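Local coordinates for 2-hydroxyisobutyryl-CoA synthetase (Aquincola tertiaricarbonis, PDB 6HDY), which belongs to the ANL superfamily of AMP-binding enzymes, pairing a large N-terminal domain with a smaller C-terminal domain, at residues A[48-53]-A[83-88]; A[399-404]-A[469-474]; A[412-417]-A[449-454]. One frame throughout, in Å; residues are numbered along the deposited sequence.

In the fold
Contacts 2 and 3 build one mixed sheet, their centres about 10 Å apart. Contact 2 adds strand 470-471 to strand 399-403 along one margin, contact 3 adds strand 450-454 to strand 413-419 along the other, and backbone bonds join the two middle strands. In both, aliphatic side chains go with salt bridges near the strand ends; in contact 2 the central carboxylate, E399, is buried. Contact 1 lies across the chain's centre, about 43 Å from contact 2 and 49 Å from contact 3 between centres. All three are partly buried, but contact 1 is the smallest and apolar, setting helix 43-64 against the start of helix 85-91; none of its polar bonds runs from one segment to the other.

Contact 1: A[48-53]-A[83-88]; sequences KAILGR and KSLEDF
L51 lays its two methyls over the turn that leads into helix 85-91. CD1 rests 3.7 Å from S84 C, while CD2 reaches K83 O at 4.0 Å, so the isobutyl end touches backbone rather than side chains. With CG trans to the backbone N (chi1 166°), the branch reaches out from helix 43-64 to meet this turn. L85 answers from the other segment: its CD2 lies 4.3 Å from L51 CB and 4.5 Å from I50 CG2, a looser apolar fit beside the first.

The turn that receives L51 is fixed by its own polar bonds. S84 is the N-cap of helix 85-91, and its OG accepts from D87 N at 3.3 Å. The D87 carboxylate bends back to take K83 N on OD2 at 2.8 Å, using the anti lone pair, and its OD1 pairs with R91 one turn further on.

L85 is buried against D47 and L54 of helix 43-64 and Y305 of strand 304-310; I50 meets Y305 too. F88, a turn beyond L85, packs on L54 and E307, so the two helices and that strand of the antiparallel sheet close round the contact.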
# COMPACT_ATOMS: atom_id res chain seq x y z
N LYS A 48 -20.52 30.42 -13.67
CA LYS A 48 -20.93 30.45 -15.07
C LYS A 48 -20.25 29.30 -15.83
O LYS A 48 -20.91 28.57 -16.59
CB LYS A 48 -20.59 31.80 -15.73
CG LYS A 48 -21.58 32.90 -15.35
CD LYS A 48 -21.71 34.00 -16.41
CE LYS A 48 -22.73 35.05 -16.00
NZ LYS A 48 -23.30 35.76 -17.18
N ALA A 49 -18.93 29.16 -15.63
CA ALA A 49 -18.11 28.15 -16.27
C ALA A 49 -18.43 26.76 -15.71
O ALA A 49 -18.45 25.81 -16.48
CB ALA A 49 -16.64 28.49 -16.10
N ILE A 50 -18.76 26.66 -14.40
CA ILE A 50 -19.16 25.40 -13.74
C ILE A 50 -20.41 24.85 -14.42
O ILE A 50 -20.43 23.68 -14.78
CB ILE A 50 -19.31 25.56 -12.20
CG1 ILE A 50 -17.94 25.68 -11.53
CG2 ILE A 50 -20.13 24.40 -11.58
CD1 ILE A 50 -17.94 26.39 -10.21
N LEU A 51 -21.41 25.72 -14.65
CA LEU A 51 -22.66 25.38 -15.34
C LEU A 51 -22.36 24.90 -16.76
O LEU A 51 -22.98 23.93 -17.21
CB LEU A 51 -23.62 26.59 -15.35
CG LEU A 51 -24.85 26.54 -16.29
CD1 LEU A 51 -25.81 25.40 -15.90
CD2 LEU A 51 -25.57 27.89 -16.35
N GLY A 52 -21.42 25.57 -17.43
CA GLY A 52 -20.95 25.23 -18.76
C GLY A 52 -20.37 23.83 -18.79
O GLY A 52 -20.72 23.01 -19.64
N ARG A 53 -19.51 23.53 -17.80
CA ARG A 53 -18.89 22.21 -17.63
C ARG A 53 -19.93 21.14 -17.31
O ARG A 53 -19.85 20.02 -17.81
CB ARG A 53 -17.82 22.26 -16.52
CG ARG A 53 -17.13 20.89 -16.26
CD ARG A 53 -16.48 20.25 -17.49
NE ARG A 53 -15.58 21.17 -18.18
CZ ARG A 53 -14.34 21.43 -17.80
NH1 ARG A 53 -13.81 20.79 -16.76
NH2 ARG A 53 -13.61 22.30 -18.47
N LYS A 83 -30.20 24.51 -17.71
CA LYS A 83 -30.02 25.87 -18.22
C LYS A 83 -29.58 26.86 -17.14
O LYS A 83 -29.37 28.04 -17.44
CB LYS A 83 -31.28 26.36 -18.96
CG LYS A 83 -31.60 25.55 -20.22
CD LYS A 83 -32.71 26.21 -20.99
CE LYS A 83 -33.19 25.42 -22.18
NZ LYS A 83 -34.19 26.21 -22.96
N SER A 84 -29.41 26.37 -15.89
CA SER A 84 -28.97 27.11 -14.70
C SER A 84 -28.64 26.13 -13.58
O SER A 84 -29.02 24.96 -13.65
CB SER A 84 -30.04 28.10 -14.24
OG SER A 84 -31.19 27.44 -13.73
N LEU A 85 -27.97 26.61 -12.51
CA LEU A 85 -27.62 25.82 -11.33
C LEU A 85 -28.89 25.42 -10.56
O LEU A 85 -28.90 24.39 -9.87
CB LEU A 85 -26.64 26.59 -10.42
CG LEU A 85 -25.24 26.88 -11.01
CD1 LEU A 85 -24.44 27.80 -10.10
CD2 LEU A 85 -24.46 25.60 -11.30
N GLU A 86 -29.96 26.21 -10.71
CA GLU A 86 -31.27 25.96 -10.12
C GLU A 86 -31.96 24.78 -10.84
O GLU A 86 -32.68 24.02 -10.20
CB GLU A 86 -32.16 27.22 -10.05
CG GLU A 86 -31.57 28.53 -10.58
CD GLU A 86 -30.35 29.14 -9.91
OE1 GLU A 86 -30.29 29.19 -8.66
OE2 GLU A 86 -29.46 29.62 -10.66
N ASP A 87 -31.72 24.62 -12.15
CA ASP A 87 -32.26 23.50 -12.95
C ASP A 87 -31.59 22.21 -12.50
O ASP A 87 -32.25 21.18 -12.38
CB ASP A 87 -31.98 23.70 -14.45
CG ASP A 87 -32.91 24.64 -15.20
OD1 ASP A 87 -34.08 24.80 -14.77
OD2 ASP A 87 -32.50 25.15 -16.24
N PHE A 88 -30.27 22.27 -12.25
CA PHE A 88 -29.44 21.16 -11.79
C PHE A 88 -29.96 20.57 -10.48
O PHE A 88 -30.17 19.36 -10.41
CB PHE A 88 -27.99 21.65 -11.63
CG PHE A 88 -26.94 20.57 -11.55
CD1 PHE A 88 -26.66 19.76 -12.65
CD2 PHE A 88 -26.19 20.40 -10.39
CE1 PHE A 88 -25.70 18.75 -12.57
CE2 PHE A 88 -25.19 19.42 -10.33
CZ PHE A 88 -24.97 18.59 -11.41

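Contact 2: A[399-404]-A[469-474]; sequences EHRIVI and RVIDDR
R469 and E399 form a side-on salt bridge: R469 NE binds E399 OE1 at 2.8 Å in a nearly straight bond (174°), and NH2 binds OE2 at 2.8 Å. Both oxygens lie at the edge of the guanidinium, close to its plane, but the carboxylate is twisted 28° against it, and NH2 meets OE2 from above the carboxylate plane. OE1 is gripped further by H400 N, which arrives from the same face as R469 NE, and R401 NH2 makes a salt bridge to it at 3.1 Å. One carboxylate thus holds two arginines whose chains cross at about a right angle, and probably offsets their charges.

R469 also packs through its aliphatic part. Its chain is extended from CG to NE, which carries CD across one face of the H400 ring, a CH-pi contact 3.6 Å from the centroid. The H400 ring bonds Y396 OH through ND1.

The backbones pair in parallel. I402 N donates to R469 O, I471 N to I402 O and I404 N to I471 O, all close to straight.

Apolar contacts follow the alternation of the strands. I402 CD1 meets V470 CG2 at 3.8 Å, and I404 CG1 meets V470 CG1 at 3.7 Å. On the other face V403 CG2 lies 3.9 Å from I471 CD1, the methyl that also touches R401 CD; V403 and I471 are covered by V476 of helix 474-486, which D473 caps by accepting from V476 N.

Short strand 470-471, beside 399-403, lies outermost within this chain in the mixed beta-sheet of the C-terminal domain of an AMP-binding enzyme.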
# COMPACT_ATOMS: atom_id res chain seq x y z
N GLU A 399 -9.50 7.74 24.76
CA GLU A 399 -10.47 6.81 24.19
C GLU A 399 -11.73 6.70 24.99
O GLU A 399 -11.74 6.98 26.21
CB GLU A 399 -9.88 5.41 23.91
CG GLU A 399 -9.32 5.24 22.49
CD GLU A 399 -10.23 5.57 21.32
OE1 GLU A 399 -11.47 5.52 21.48
OE2 GLU A 399 -9.69 5.86 20.23
N HIS A 400 -12.81 6.33 24.29
CA HIS A 400 -14.15 6.12 24.83
C HIS A 400 -14.97 5.30 23.84
O HIS A 400 -14.56 5.15 22.68
CB HIS A 400 -14.85 7.46 25.14
CG HIS A 400 -15.27 8.24 23.92
ND1 HIS A 400 -14.39 9.08 23.26
CD2 HIS A 400 -16.47 8.28 23.28
CE1 HIS A 400 -15.08 9.61 22.26
NE2 HIS A 400 -16.33 9.15 22.23
N ARG A 401 -16.10 4.77 24.30
CA ARG A 401 -17.09 4.06 23.51
C ARG A 401 -18.45 4.63 23.91
O ARG A 401 -18.66 5.03 25.06
CB ARG A 401 -17.09 2.54 23.76
CG ARG A 401 -15.88 1.74 23.25
CD ARG A 401 -15.83 1.49 21.75
NE ARG A 401 -14.92 2.45 21.16
CZ ARG A 401 -13.74 2.16 20.62
NH1 ARG A 401 -13.38 0.90 20.44
NH2 ARG A 401 -12.94 3.13 20.23
N ILE A 402 -19.36 4.70 22.94
CA ILE A 402 -20.75 5.11 23.14
C ILE A 402 -21.54 3.81 22.96
O ILE A 402 -21.34 3.11 21.97
CB ILE A 402 -21.20 6.22 22.15
CG1 ILE A 402 -20.20 7.39 22.11
CG2 ILE A 402 -22.61 6.69 22.46
CD1 ILE A 402 -20.23 8.17 20.81
N VAL A 403 -22.33 3.42 23.99
CA VAL A 403 -23.13 2.19 23.96
C VAL A 403 -24.61 2.57 23.81
O VAL A 403 -25.17 3.25 24.67
CB VAL A 403 -22.83 1.20 25.13
CG1 VAL A 403 -23.73 -0.03 25.06
CG2 VAL A 403 -21.36 0.77 25.14
N ILE A 404 -25.20 2.19 22.67
CA ILE A 404 -26.58 2.53 22.32
C ILE A 404 -27.43 1.34 21.90
O ILE A 404 -26.93 0.22 21.74
CB ILE A 404 -26.66 3.66 21.23
CG1 ILE A 404 -26.32 3.11 19.80
CG2 ILE A 404 -25.83 4.92 21.59
CD1 ILE A 404 -26.78 3.99 18.60
N ARG A 469 -16.59 4.18 17.38
CA ARG A 469 -16.84 4.32 18.82
C ARG A 469 -18.25 3.97 19.27
O ARG A 469 -18.48 3.82 20.47
CB ARG A 469 -16.44 5.72 19.33
CG ARG A 469 -14.93 5.91 19.26
CD ARG A 469 -14.45 7.15 19.96
NE ARG A 469 -12.99 7.24 19.86
CZ ARG A 469 -12.33 8.01 19.00
NH1 ARG A 469 -12.99 8.82 18.19
NH2 ARG A 469 -11.01 7.99 18.96
N VAL A 470 -19.18 3.78 18.32
CA VAL A 470 -20.55 3.43 18.68
C VAL A 470 -20.76 1.92 18.63
O VAL A 470 -20.45 1.28 17.62
CB VAL A 470 -21.61 4.22 17.89
CG1 VAL A 470 -23.02 3.75 18.23
CG2 VAL A 470 -21.47 5.71 18.15
N ILE A 471 -21.24 1.36 19.76
CA ILE A 471 -21.61 -0.04 19.93
C ILE A 471 -23.13 0.03 20.02
O ILE A 471 -23.66 0.52 21.02
CB ILE A 471 -20.96 -0.70 21.18
CG1 ILE A 471 -19.43 -0.51 21.19
CG2 ILE A 471 -21.32 -2.20 21.24
CD1 ILE A 471 -18.81 -0.62 22.59
N ASP A 472 -23.82 -0.37 18.93
CA ASP A 472 -25.27 -0.28 18.75
C ASP A 472 -26.06 -1.57 19.14
O ASP A 472 -27.24 -1.69 18.80
CB ASP A 472 -25.57 0.18 17.30
CG ASP A 472 -27.02 0.14 16.87
OD1 ASP A 472 -27.85 0.84 17.50
OD2 ASP A 472 -27.35 -0.64 15.95
N ASP A 473 -25.46 -2.46 19.94
CA ASP A 473 -26.03 -3.73 20.40
C ASP A 473 -27.01 -3.57 21.59
O ASP A 473 -26.67 -2.96 22.61
CB ASP A 473 -24.88 -4.70 20.75
CG ASP A 473 -25.23 -6.16 20.92
OD1 ASP A 473 -25.96 -6.49 21.88
OD2 ASP A 473 -24.65 -6.99 20.19
N ARG A 474 -28.23 -4.12 21.45
CA ARG A 474 -29.29 -4.09 22.47
C ARG A 474 -28.92 -4.87 23.74
O ARG A 474 -29.26 -4.44 24.83
CB ARG A 474 -30.62 -4.60 21.88
CG ARG A 474 -31.88 -4.19 22.63
CD ARG A 474 -33.05 -5.06 22.20
NE ARG A 474 -34.28 -4.78 22.94
CZ ARG A 474 -35.44 -5.40 22.73
NH1 ARG A 474 -35.54 -6.35 21.81
NH2 ARG A 474 -36.51 -5.08 23.45

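Contact 3: A[412-417]-A[449-454]; sequences ELLLRV and RAKVEL
The R416 guanidinium takes E453 OE2 at its edge, near its plane, as the two side chains run alongside each other in the same direction. R416 NE donates to OE2 at 2.7 Å on the syn side of the oxygen, though tilted out of the carboxylate plane, and NH2 adds a weak bond to the same atom at 3.2 Å; the carboxylate and guanidinium planes are 26° apart. The R416 chain is bent at chi3 (89°), while E453 runs extended to meet it.

At the other end, the carboxylate of E412 lies across the K451 chain. E412 OE2 forms a salt bridge with K451 NZ at 3.4 Å, and NZ has a hydrogen bond to N481 of helix 474-486. E412 CG also runs beside R449 CG, whereas the R449 guanidinium turns to Q443.

Between these ends the strands run parallel, the axes of 413-417 and 450-454 making 25°, as in a beta-alpha-beta crossover: strand 413-419 returns as its parallel neighbour 450-454 by way of helix 428-446. The backbone bonds alternate in direction: L413, L415 and V417 donate to R449 O, K451 O and E453 O, while K451 and E453 donate back to L413 O and L415 O. The bond from K451 N is the most bent of the five.

L414 CD2 touches K451 CB at 3.8 Å on the face of R416 and E453, under helix 474-486. The opposite face carries L413, L415, V417, A450, V452 and L454. There V417 CG2 meets V452 CG1 at 3.9 Å, L413 packs on V442 and L446 of helix 428-446, and I386 of helix 383-391 covers both L413 and L415.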
# COMPACT_ATOMS: atom_id res chain seq x y z
N GLU A 412 -31.13 7.67 28.65
CA GLU A 412 -29.80 8.18 29.02
C GLU A 412 -28.73 7.73 28.04
O GLU A 412 -28.90 6.75 27.31
CB GLU A 412 -29.39 7.76 30.46
CG GLU A 412 -30.51 7.61 31.49
CD GLU A 412 -30.68 6.20 32.03
OE1 GLU A 412 -31.05 5.29 31.25
OE2 GLU A 412 -30.41 6.01 33.24
N LEU A 413 -27.59 8.43 28.06
CA LEU A 413 -26.42 8.15 27.27
C LEU A 413 -25.44 7.30 28.08
O LEU A 413 -25.02 7.72 29.15
CB LEU A 413 -25.77 9.48 26.83
CG LEU A 413 -24.43 9.38 26.07
CD1 LEU A 413 -24.58 8.61 24.76
CD2 LEU A 413 -23.86 10.75 25.80
N LEU A 414 -25.08 6.10 27.58
CA LEU A 414 -24.12 5.21 28.25
C LEU A 414 -22.74 5.40 27.61
O LEU A 414 -22.59 5.22 26.39
CB LEU A 414 -24.55 3.72 28.21
CG LEU A 414 -25.93 3.32 28.78
CD1 LEU A 414 -26.12 1.82 28.70
CD2 LEU A 414 -26.11 3.77 30.23
N LEU A 415 -21.74 5.79 28.44
CA LEU A 415 -20.37 6.01 27.97
C LEU A 415 -19.38 5.17 28.76
O LEU A 415 -19.54 5.02 29.97
CB LEU A 415 -19.98 7.50 28.06
CG LEU A 415 -20.82 8.53 27.26
CD1 LEU A 415 -20.34 9.96 27.56
CD2 LEU A 415 -20.74 8.28 25.72
N ARG A 416 -18.38 4.60 28.07
CA ARG A 416 -17.26 3.85 28.65
C ARG A 416 -16.09 4.77 28.35
O ARG A 416 -15.76 4.97 27.18
CB ARG A 416 -17.05 2.46 27.99
CG ARG A 416 -18.24 1.48 28.16
CD ARG A 416 -17.81 0.05 27.86
NE ARG A 416 -17.31 -0.60 29.07
CZ ARG A 416 -16.52 -1.66 29.12
NH1 ARG A 416 -16.08 -2.23 28.00
NH2 ARG A 416 -16.13 -2.16 30.29
N VAL A 417 -15.56 5.45 29.39
CA VAL A 417 -14.51 6.45 29.21
C VAL A 417 -13.19 6.07 29.90
O VAL A 417 -13.18 5.65 31.06
CB VAL A 417 -15.01 7.86 29.64
CG1 VAL A 417 -13.93 8.93 29.48
CG2 VAL A 417 -16.27 8.27 28.87
N ARG A 449 -28.95 13.12 30.07
CA ARG A 449 -28.35 12.36 31.17
C ARG A 449 -27.27 11.44 30.59
O ARG A 449 -27.52 10.75 29.60
CB ARG A 449 -29.43 11.57 31.97
CG ARG A 449 -28.90 10.55 33.01
CD ARG A 449 -28.43 11.15 34.33
NE ARG A 449 -27.75 10.15 35.16
CZ ARG A 449 -26.48 10.22 35.55
NH1 ARG A 449 -25.72 11.25 35.19
NH2 ARG A 449 -25.95 9.26 36.29
N ALA A 450 -26.07 11.47 31.17
CA ALA A 450 -24.97 10.65 30.70
C ALA A 450 -24.37 9.82 31.83
O ALA A 450 -23.82 10.37 32.78
CB ALA A 450 -23.90 11.52 30.06
N LYS A 451 -24.53 8.49 31.74
CA LYS A 451 -23.95 7.53 32.67
C LYS A 451 -22.53 7.18 32.14
O LYS A 451 -22.39 6.79 30.98
CB LYS A 451 -24.80 6.26 32.75
CG LYS A 451 -25.95 6.35 33.74
CD LYS A 451 -26.71 5.03 33.81
CE LYS A 451 -27.66 4.98 34.99
NZ LYS A 451 -28.48 3.75 34.99
N VAL A 452 -21.50 7.36 32.99
CA VAL A 452 -20.10 7.08 32.65
C VAL A 452 -19.57 5.89 33.45
O VAL A 452 -19.66 5.87 34.67
CB VAL A 452 -19.18 8.32 32.81
CG1 VAL A 452 -17.73 8.00 32.43
CG2 VAL A 452 -19.68 9.52 32.00
N GLU A 453 -19.00 4.91 32.76
CA GLU A 453 -18.30 3.80 33.38
C GLU A 453 -16.82 4.02 33.00
O GLU A 453 -16.53 4.23 31.82
CB GLU A 453 -18.77 2.43 32.82
CG GLU A 453 -18.12 1.25 33.53
CD GLU A 453 -17.98 -0.05 32.77
OE1 GLU A 453 -17.60 -1.07 33.40
OE2 GLU A 453 -18.22 -0.07 31.54
N LEU A 454 -15.90 4.03 33.99
CA LEU A 454 -14.49 4.18 33.66
C LEU A 454 -13.91 2.82 33.35
O LEU A 454 -14.25 1.83 34.01
CB LEU A 454 -13.65 4.80 34.80
CG LEU A 454 -13.85 6.27 35.17
CD1 LEU A 454 -12.96 6.64 36.34
CD2 LEU A 454 -13.59 7.19 33.99